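Sb(V)-As(V) reductase (Leishmania major, PDB 2J6P) probably reduces arsenate and antimonate, as an arsenate-antimonate reductase with a rhodanese-like domain related to that of the Cdc25 phosphatases. Local coordinates at residues I44-I49 with E54-L59; K58-L63 with N87-A92. All coordinates share one frame; numbering follows the deposited sequence.

Interaction 1: residues I44-I49 with E54-L59; sequences INMPTI and EMYEKL
Met55 opens the contact on the helical side and meets Met46 through both its carbonyl oxygen and its CB: the methyl CE of Met46 lies 3.7 Å from Met55 O, with Met55 CB 4.2 Å from the same methyl. Next comes Tyr56, whose ring takes Met46 CE over one face, offset toward the rim, 4.2 Å from the ring centroid and 19° off the normal, a CH-pi contact. Methionine suits this place because an unbranched thioether can fold to fit; bends at chi2 (-80°) and chi3 (-63°) curl the chain so that its methyl reaches both the ring and the helix backbone. The phenol oxygen carries on to the loop. One water, in the plane of the ring at its edge, is 2.7 Å from Tyr56 OH and donates to Met46 O and Thr48 OG1, so a polar link runs beside the apolar one; Tyr56 OH is also hydrogen-bonded to Arg88, and Thr48 OG1 to Arg81 O. One turn later Leu59 ends the walk: its CD2 lies 3.9 Å from Met46 CG, the two side chains sliding past each other in opposite directions, while CD1 touches Ile44 CG2 at 4.2 Å. Ile28 of strand 25-29 backs this apolar group. The arrangement is that of an alpha/beta fold, here rhodanese-like, in which helix 53-65 covers the edge strand 44-45 and the loop leaving it.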
ATOM      1  N   ILE A  44      12.978   8.771 -17.538  1.00 27.11           N
ATOM      2  CA  ILE A  44      12.935   9.974 -16.726  1.00 26.87           C
ATOM      3  C   ILE A  44      12.325   9.666 -15.378  1.00 26.04           C
ATOM      4  O   ILE A  44      11.187   9.209 -15.321  1.00 25.26           O
ATOM      5  CB  ILE A  44      12.165  11.046 -17.427  1.00 26.96           C
ATOM      6  CG1 ILE A  44      12.906  11.369 -18.736  1.00 31.33           C
ATOM      7  CG2 ILE A  44      12.224  12.359 -16.596  1.00 29.25           C
ATOM      8  CD1 ILE A  44      12.116  12.164 -19.738  1.00 26.58           C
ATOM      9  N   ASN A  45      13.021   9.933 -14.281  1.00 24.86           N
ATOM     10  CA  ASN A  45      12.452   9.538 -12.971  1.00 24.16           C
ATOM     11  C   ASN A  45      11.553  10.604 -12.432  1.00 23.51           C
ATOM     12  O   ASN A  45      11.999  11.677 -12.155  1.00 21.85           O
ATOM     13  CB  ASN A  45      13.579   9.087 -11.915  1.00 25.83           C
ATOM     14  CG  ASN A  45      12.983   8.407 -10.528  1.00 29.12           C
ATOM     15  OD1 ASN A  45      11.767   7.797 -10.373  1.00 24.11           O
ATOM     16  ND2 ASN A  45      13.815   8.610  -9.488  1.00 28.77           N
ATOM     17  N   MET A  46      10.271  10.329 -12.225  1.00 21.01           N
ATOM     18  CA  MET A  46       9.505  11.360 -11.588  1.00 21.33           C
ATOM     19  C   MET A  46       8.789  10.642 -10.457  1.00 19.75           C
ATOM     20  O   MET A  46       7.663  10.082 -10.669  1.00 17.24           O
ATOM     21  CB  MET A  46       8.449  11.940 -12.582  1.00 21.03           C
ATOM     22  CG  MET A  46       9.070  12.689 -13.768  1.00 27.18           C
ATOM     23  SD  MET A  46       9.533  14.362 -13.259  1.00 29.42           S
ATOM     24  CE  MET A  46       7.952  15.081 -12.846  1.00 17.75           C
ATOM     25  N   PRO A  47       9.413  10.601  -9.256  1.00 21.18           N
ATOM     26  CA  PRO A  47       8.805   9.693  -8.257  1.00 19.63           C
ATOM     27  C   PRO A  47       7.474  10.297  -7.846  1.00 18.62           C
ATOM     28  O   PRO A  47       7.370  11.473  -7.333  1.00 17.79           O
ATOM     29  CB  PRO A  47       9.804   9.710  -7.061  1.00 21.03           C
ATOM     30  CG  PRO A  47      10.829  10.726  -7.433  1.00 23.25           C
ATOM     31  CD  PRO A  47      10.602  11.295  -8.773  1.00 19.62           C
ATOM     32  N   THR A  48       6.431   9.544  -8.077  1.00 18.52           N
ATOM     33  CA  THR A  48       5.073  10.037  -7.693  1.00 16.62           C
ATOM     34  C   THR A  48       4.982  10.478  -6.211  1.00 19.07           C
ATOM     35  O   THR A  48       4.267  11.426  -5.868  1.00 18.40           O
ATOM     36  CB  THR A  48       4.059   8.918  -7.983  1.00 15.21           C
ATOM     37  OG1 THR A  48       4.053   8.795  -9.442  1.00 18.55           O
ATOM     38  CG2 THR A  48       2.602   9.369  -7.548  1.00 17.60           C
ATOM     39  N   ILE A  49       5.677   9.767  -5.313  1.00 17.61           N
ATOM     40  CA  ILE A  49       5.514  10.047  -3.922  1.00 19.48           C
ATOM     41  C   ILE A  49       5.933  11.442  -3.536  1.00 19.46           C
ATOM     42  O   ILE A  49       5.442  11.967  -2.566  1.00 19.32           O
ATOM     43  CB  ILE A  49       6.232   8.900  -3.106  1.00 21.06           C
ATOM     44  CG1 ILE A  49       5.933   8.936  -1.677  1.00 20.42           C
ATOM     45  CG2 ILE A  49       7.682   8.993  -3.223  1.00 17.01           C
ATOM     46  CD1 ILE A  49       6.788   7.780  -0.953  1.00 20.19           C
ATOM     47  N   GLU A  54       4.804  21.932  -9.958  1.00 23.59           N
ATOM     48  CA  GLU A  54       5.682  22.632 -10.923  1.00 25.12           C
ATOM     49  C   GLU A  54       6.590  21.669 -11.625  1.00 23.97           C
ATOM     50  O   GLU A  54       7.017  21.895 -12.797  1.00 23.55           O
ATOM     51  CB  GLU A  54       6.497  23.710 -10.217  1.00 26.34           C
ATOM     52  CG  GLU A  54       7.080  24.716 -11.213  1.00 32.34           C
ATOM     53  CD  GLU A  54       7.975  25.840 -10.555  1.00 31.01           C
ATOM     54  OE1 GLU A  54       7.766  26.188  -9.333  1.00 31.52           O
ATOM     55  OE2 GLU A  54       8.912  26.365 -11.278  1.00 38.84           O
ATOM     56  N   MET A  55       6.896  20.540 -10.961  1.00 20.04           N
ATOM     57  CA  MET A  55       7.825  19.602 -11.577  1.00 18.92           C
ATOM     58  C   MET A  55       7.115  18.983 -12.814  1.00 18.25           C
ATOM     59  O   MET A  55       7.747  18.687 -13.800  1.00 17.81           O
ATOM     60  CB  MET A  55       8.158  18.554 -10.476  1.00 16.26           C
ATOM     61  CG  MET A  55       9.239  19.280  -9.429  1.00 17.46           C
ATOM     62  SD  MET A  55       9.547  18.037  -8.095  1.00 21.69           S
ATOM     63  CE  MET A  55      10.507  16.842  -8.992  1.00 25.49           C
ATOM     64  N   TYR A  56       5.824  18.639 -12.696  1.00 18.57           N
ATOM     65  CA  TYR A  56       5.078  18.062 -13.844  1.00 19.33           C
ATOM     66  C   TYR A  56       4.888  19.142 -14.951  1.00 19.56           C
ATOM     67  O   TYR A  56       4.927  18.800 -16.049  1.00 18.48           O
ATOM     68  CB  TYR A  56       3.661  17.648 -13.398  1.00 18.17           C
ATOM     69  CG  TYR A  56       3.714  16.371 -12.511  1.00 22.58           C
ATOM     70  CD1 TYR A  56       3.729  16.497 -11.139  1.00 17.61           C
ATOM     71  CD2 TYR A  56       3.954  15.113 -13.073  1.00 18.06           C
ATOM     72  CE1 TYR A  56       3.855  15.350 -10.312  1.00 24.76           C
ATOM     73  CE2 TYR A  56       4.026  13.971 -12.311  1.00 18.47           C
ATOM     74  CZ  TYR A  56       4.025  14.102 -10.895  1.00 24.48           C
ATOM     75  OH  TYR A  56       4.096  13.030 -10.012  1.00 20.00           O
ATOM     76  N   GLU A  57       4.742  20.402 -14.576  1.00 16.33           N
ATOM     77  CA  GLU A  57       4.652  21.552 -15.519  1.00 20.82           C
ATOM     78  C   GLU A  57       5.913  21.680 -16.290  1.00 19.56           C
ATOM     79  O   GLU A  57       5.875  21.711 -17.561  1.00 21.18           O
ATOM     80  CB  GLU A  57       4.350  22.846 -14.760  1.00 15.78           C
ATOM     81  CG  GLU A  57       2.928  22.761 -14.341  1.00 22.78           C
ATOM     82  CD  GLU A  57       2.542  23.898 -13.345  1.00 31.73           C
ATOM     83  OE1 GLU A  57       3.309  24.845 -13.225  1.00 34.14           O
ATOM     84  OE2 GLU A  57       1.512  23.794 -12.663  1.00 38.67           O
ATOM     85  N   LYS A  58       7.053  21.551 -15.604  1.00 23.67           N
ATOM     86  CA  LYS A  58       8.328  21.712 -16.325  1.00 22.67           C
ATOM     87  C   LYS A  58       8.543  20.458 -17.160  1.00 23.04           C
ATOM     88  O   LYS A  58       9.092  20.538 -18.273  1.00 19.70           O
ATOM     89  CB  LYS A  58       9.511  21.827 -15.328  1.00 25.15           C
ATOM     90  CG  LYS A  58       9.531  23.136 -14.652  1.00 29.60           C
ATOM     91  CD  LYS A  58      10.521  23.298 -13.402  1.00 30.07           C
ATOM     92  CE  LYS A  58      10.740  24.784 -13.182  1.00 40.37           C
ATOM     93  NZ  LYS A  58      12.155  25.130 -12.843  1.00 48.45           N
ATOM     94  N   LEU A  59       8.102  19.274 -16.665  1.00 19.89           N
ATOM     95  CA  LEU A  59       8.272  18.134 -17.591  1.00 20.21           C
ATOM     96  C   LEU A  59       7.391  18.307 -18.889  1.00 20.01           C
ATOM     97  O   LEU A  59       7.821  17.940 -19.984  1.00 16.68           O
ATOM     98  CB  LEU A  59       7.812  16.810 -16.920  1.00 16.66           C
ATOM     99  CG  LEU A  59       8.040  15.551 -17.758  1.00 22.14           C
ATOM    100  CD1 LEU A  59       9.593  15.230 -18.180  1.00 23.85           C
ATOM    101  CD2 LEU A  59       7.463  14.292 -16.906  1.00 21.44           C
TER
HETATM  102  O   HOH W   1       5.048  10.752 -11.040  1.00 17.23           O

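Interaction 2: residues K58-L63 with N87-A92; sequences KLAKTL and NRFALA. With SO4 (sulfate ion), chain J.
Phe89 reaches from helix 87-92 to helix 58-63 and carries every close side-chain contact between them. Its CB starts off across the line to the other helix, and CG, placed anti to the backbone N (chi1 -176°), turns the ring toward it. CD1 is the first ring atom to touch, 4.1 Å from Leu59 CD2; the leucine and the phenylalanine cross at about a right angle. CE1 goes deepest, coming 3.4 Å from Ala60 CA and 3.8 Å from Ala60 CB, with Leu59 CG at 4.0 Å. CZ, at the tip, still touches Ala60 CA (3.8 Å) and meets Leu63 CD1 at 4.1 Å. Leu59, Ala60 and Leu63 thus form a shallow seat on one side of their helix, and the small alanine is what lets the ring come down onto the backbone between two leucines. The helix axes pass 9.5 Å apart and cross at -70°, and Ala60 and Ala92 mark the nearest CA atoms, small residues where the backbones come together. Phe73 of strand 70-74 meets the phenylalanine ring too, so the aromatic side chain joins both helices to the sheet.

Arg88, the residue before Phe89, serves a different partner. Its chain, extended from CG to NE, presents the guanidinium edge to a sulfate: Arg88 NE donates to O4 at 3.0 Å, and NH2 is modelled closer to the same oxygen, at a distance too short to be trusted. Arg88 and the backbone N of Glu53, both of a neighbouring subunit, also bind this ion. The chemistry therefore divides by residue: the join between the helices rests on dispersion and the exclusion of water, whereas the charged arginine meets an anion that probably came from the crystallisation liquor and is held between subunits.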
ATOM      1  N   LYS A  58       7.053  21.551 -15.604  1.00 23.67           N
ATOM      2  CA  LYS A  58       8.328  21.712 -16.325  1.00 22.67           C
ATOM      3  C   LYS A  58       8.543  20.458 -17.160  1.00 23.04           C
ATOM      4  O   LYS A  58       9.092  20.538 -18.273  1.00 19.70           O
ATOM      5  CB  LYS A  58       9.511  21.827 -15.328  1.00 25.15           C
ATOM      6  CG  LYS A  58       9.531  23.136 -14.652  1.00 29.60           C
ATOM      7  CD  LYS A  58      10.521  23.298 -13.402  1.00 30.07           C
ATOM      8  CE  LYS A  58      10.740  24.784 -13.182  1.00 40.37           C
ATOM      9  NZ  LYS A  58      12.155  25.130 -12.843  1.00 48.45           N
ATOM     10  N   LEU A  59       8.102  19.274 -16.665  1.00 19.89           N
ATOM     11  CA  LEU A  59       8.272  18.134 -17.591  1.00 20.21           C
ATOM     12  C   LEU A  59       7.391  18.307 -18.889  1.00 20.01           C
ATOM     13  O   LEU A  59       7.821  17.940 -19.984  1.00 16.68           O
ATOM     14  CB  LEU A  59       7.812  16.810 -16.920  1.00 16.66           C
ATOM     15  CG  LEU A  59       8.040  15.551 -17.758  1.00 22.14           C
ATOM     16  CD1 LEU A  59       9.593  15.230 -18.180  1.00 23.85           C
ATOM     17  CD2 LEU A  59       7.463  14.292 -16.906  1.00 21.44           C
ATOM     18  N   ALA A  60       6.150  18.775 -18.700  1.00 17.46           N
ATOM     19  CA  ALA A  60       5.228  18.980 -19.832  1.00 19.97           C
ATOM     20  C   ALA A  60       5.906  19.926 -20.808  1.00 19.64           C
ATOM     21  O   ALA A  60       5.885  19.654 -21.999  1.00 21.66           O
ATOM     22  CB  ALA A  60       3.860  19.574 -19.312  1.00 17.88           C
ATOM     23  N   LYS A  61       6.462  21.057 -20.351  1.00 21.95           N
ATOM     24  CA  LYS A  61       7.048  21.986 -21.348  1.00 23.60           C
ATOM     25  C   LYS A  61       8.256  21.309 -22.009  1.00 24.91           C
ATOM     26  O   LYS A  61       8.464  21.377 -23.219  1.00 23.57           O
ATOM     27  CB  LYS A  61       7.524  23.240 -20.586  1.00 23.62           C
ATOM     28  CG  LYS A  61       8.264  24.341 -21.463  1.00 23.92           C
ATOM     29  CD  LYS A  61       8.533  25.543 -20.570  1.00 30.42           C
ATOM     30  CE  LYS A  61       8.537  26.934 -21.294  1.00 41.43           C
ATOM     31  NZ  LYS A  61       9.814  26.958 -21.951  1.00 43.30           N
ATOM     32  N   THR A  62       9.079  20.603 -21.202  1.00 24.32           N
ATOM     33  CA  THR A  62      10.300  19.976 -21.769  1.00 25.24           C
ATOM     34  C   THR A  62       9.949  18.971 -22.789  1.00 25.46           C
ATOM     35  O   THR A  62      10.536  18.934 -23.883  1.00 24.96           O
ATOM     36  CB  THR A  62      11.144  19.300 -20.667  1.00 24.97           C
ATOM     37  OG1 THR A  62      11.624  20.358 -19.822  1.00 24.66           O
ATOM     38  CG2 THR A  62      12.418  18.637 -21.249  1.00 27.73           C
ATOM     39  N   LEU A  63       8.963  18.135 -22.496  1.00 23.60           N
ATOM     40  CA  LEU A  63       8.640  17.120 -23.498  1.00 22.69           C
ATOM     41  C   LEU A  63       8.013  17.716 -24.761  1.00 24.03           C
ATOM     42  O   LEU A  63       8.166  17.167 -25.855  1.00 21.77           O
ATOM     43  CB  LEU A  63       7.777  15.971 -22.949  1.00 21.12           C
ATOM     44  CG  LEU A  63       8.519  15.240 -21.727  1.00 20.80           C
ATOM     45  CD1 LEU A  63       7.533  14.156 -21.215  1.00 21.94           C
ATOM     46  CD2 LEU A  63       9.951  14.575 -22.030  1.00 20.44           C
ATOM     47  N   ASN A  87      -1.982  11.004 -14.334  1.00 18.26           N
ATOM     48  CA  ASN A  87      -3.061  11.967 -13.948  1.00 19.86           C
ATOM     49  C   ASN A  87      -2.414  13.355 -13.643  1.00 20.46           C
ATOM     50  O   ASN A  87      -2.896  14.354 -14.174  1.00 20.45           O
ATOM     51  CB  ASN A  87      -3.789  11.505 -12.666  1.00 17.30           C
ATOM     52  CG  ASN A  87      -4.844  10.484 -12.963  1.00 24.39           C
ATOM     53  OD1 ASN A  87      -5.486  10.539 -14.044  1.00 15.96           O
ATOM     54  ND2 ASN A  87      -5.074   9.560 -12.012  1.00 13.34           N
ATOM     55  N   ARG A  88      -1.424  13.427 -12.757  1.00 18.52           N
ATOM     56  CA  ARG A  88      -0.771  14.745 -12.484  1.00 20.52           C
ATOM     57  C   ARG A  88      -0.189  15.390 -13.777  1.00 20.25           C
ATOM     58  O   ARG A  88      -0.248  16.597 -13.965  1.00 21.73           O
ATOM     59  CB  ARG A  88       0.322  14.488 -11.501  1.00 18.22           C
ATOM     60  CG  ARG A  88      -0.260  14.169 -10.069  1.00 22.58           C
ATOM     61  CD  ARG A  88       0.964  13.848  -9.264  1.00 35.52           C
ATOM     62  NE  ARG A  88       0.679  13.297  -7.946  1.00 37.80           N
ATOM     63  CZ  ARG A  88       1.634  12.898  -7.110  1.00 44.68           C
ATOM     64  NH1 ARG A  88       2.978  12.987  -7.481  1.00 24.45           N
ATOM     65  NH2 ARG A  88       1.217  12.397  -5.911  1.00 43.82           N
ATOM     66  N   PHE A  89       0.473  14.568 -14.590  1.00 20.91           N
ATOM     67  CA  PHE A  89       1.068  15.011 -15.780  1.00 21.11           C
ATOM     68  C   PHE A  89      -0.040  15.588 -16.764  1.00 24.06           C
ATOM     69  O   PHE A  89       0.115  16.714 -17.325  1.00 24.43           O
ATOM     70  CB  PHE A  89       1.783  13.908 -16.475  1.00 22.44           C
ATOM     71  CG  PHE A  89       2.535  14.396 -17.749  1.00 21.25           C
ATOM     72  CD1 PHE A  89       3.549  15.364 -17.641  1.00 17.81           C
ATOM     73  CD2 PHE A  89       2.085  13.995 -19.035  1.00 24.52           C
ATOM     74  CE1 PHE A  89       4.178  15.858 -18.815  1.00 21.60           C
ATOM     75  CE2 PHE A  89       2.699  14.497 -20.207  1.00 23.63           C
ATOM     76  CZ  PHE A  89       3.762  15.459 -20.098  1.00 18.87           C
ATOM     77  N   ALA A  90      -1.141  14.851 -16.951  1.00 22.57           N
ATOM     78  CA  ALA A  90      -2.113  15.229 -17.941  1.00 22.41           C
ATOM     79  C   ALA A  90      -2.740  16.498 -17.399  1.00 22.21           C
ATOM     80  O   ALA A  90      -3.018  17.376 -18.190  1.00 21.45           O
ATOM     81  CB  ALA A  90      -3.258  14.131 -18.092  1.00 21.68           C
ATOM     82  N   LEU A  91      -2.986  16.604 -16.073  1.00 21.64           N
ATOM     83  CA  LEU A  91      -3.561  17.896 -15.494  1.00 22.08           C
ATOM     84  C   LEU A  91      -2.590  19.074 -15.674  1.00 23.04           C
ATOM     85  O   LEU A  91      -2.981  20.157 -16.068  1.00 24.68           O
ATOM     86  CB  LEU A  91      -4.008  17.770 -14.049  1.00 21.32           C
ATOM     87  CG  LEU A  91      -5.091  16.648 -13.853  1.00 26.92           C
ATOM     88  CD1 LEU A  91      -4.969  15.969 -12.417  1.00 36.73           C
ATOM     89  CD2 LEU A  91      -6.403  17.399 -14.066  1.00 27.12           C
ATOM     90  N   ALA A  92      -1.306  18.874 -15.460  1.00 24.48           N
ATOM     91  CA  ALA A  92      -0.323  19.947 -15.788  1.00 24.08           C
ATOM     92  C   ALA A  92      -0.269  20.313 -17.264  1.00 23.59           C
ATOM     93  O   ALA A  92      -0.184  21.533 -17.620  1.00 23.11           O
ATOM     94  CB  ALA A  92       1.119  19.577 -15.335  1.00 22.11           C
TER
HETATM   95  S   SO4 J 204      -2.091  12.757  -4.644  1.00 52.01           S
HETATM   96  O1  SO4 J 204      -1.254  12.512  -3.501  1.00 52.75           O
HETATM   97  O2  SO4 J 204      -2.564  14.138  -4.852  1.00 45.36           O
HETATM   98  O3  SO4 J 204      -2.990  11.632  -4.317  1.00 51.49           O
HETATM   99  O4  SO4 J 204      -1.305  12.488  -5.877  1.00 56.69           O

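Interactions 1 and 2 share Lys58 and Leu59 on helix 53-65, and their centres lie about 8 Å apart on the same side of the chain's centre. Leu59 serves both, facing strand 44-45 and its loop in one and helix 81-96 in the other. Arg88 ties them by polar bonds: its NH1 is 2.6 Å from Thr48 O and 2.8 Å from Tyr56 OH, both probable hydrogen bonds, while NE and NH2 face the sulfate. Packing adds a second join, with Tyr56 CB 3.7 Å from Ala92 CB. Within the rhodanese-like domain, Arg88 thus links the loop, helix 53-65 and the anion at the subunit boundary, alongside the packing of Tyr56 on Ala92.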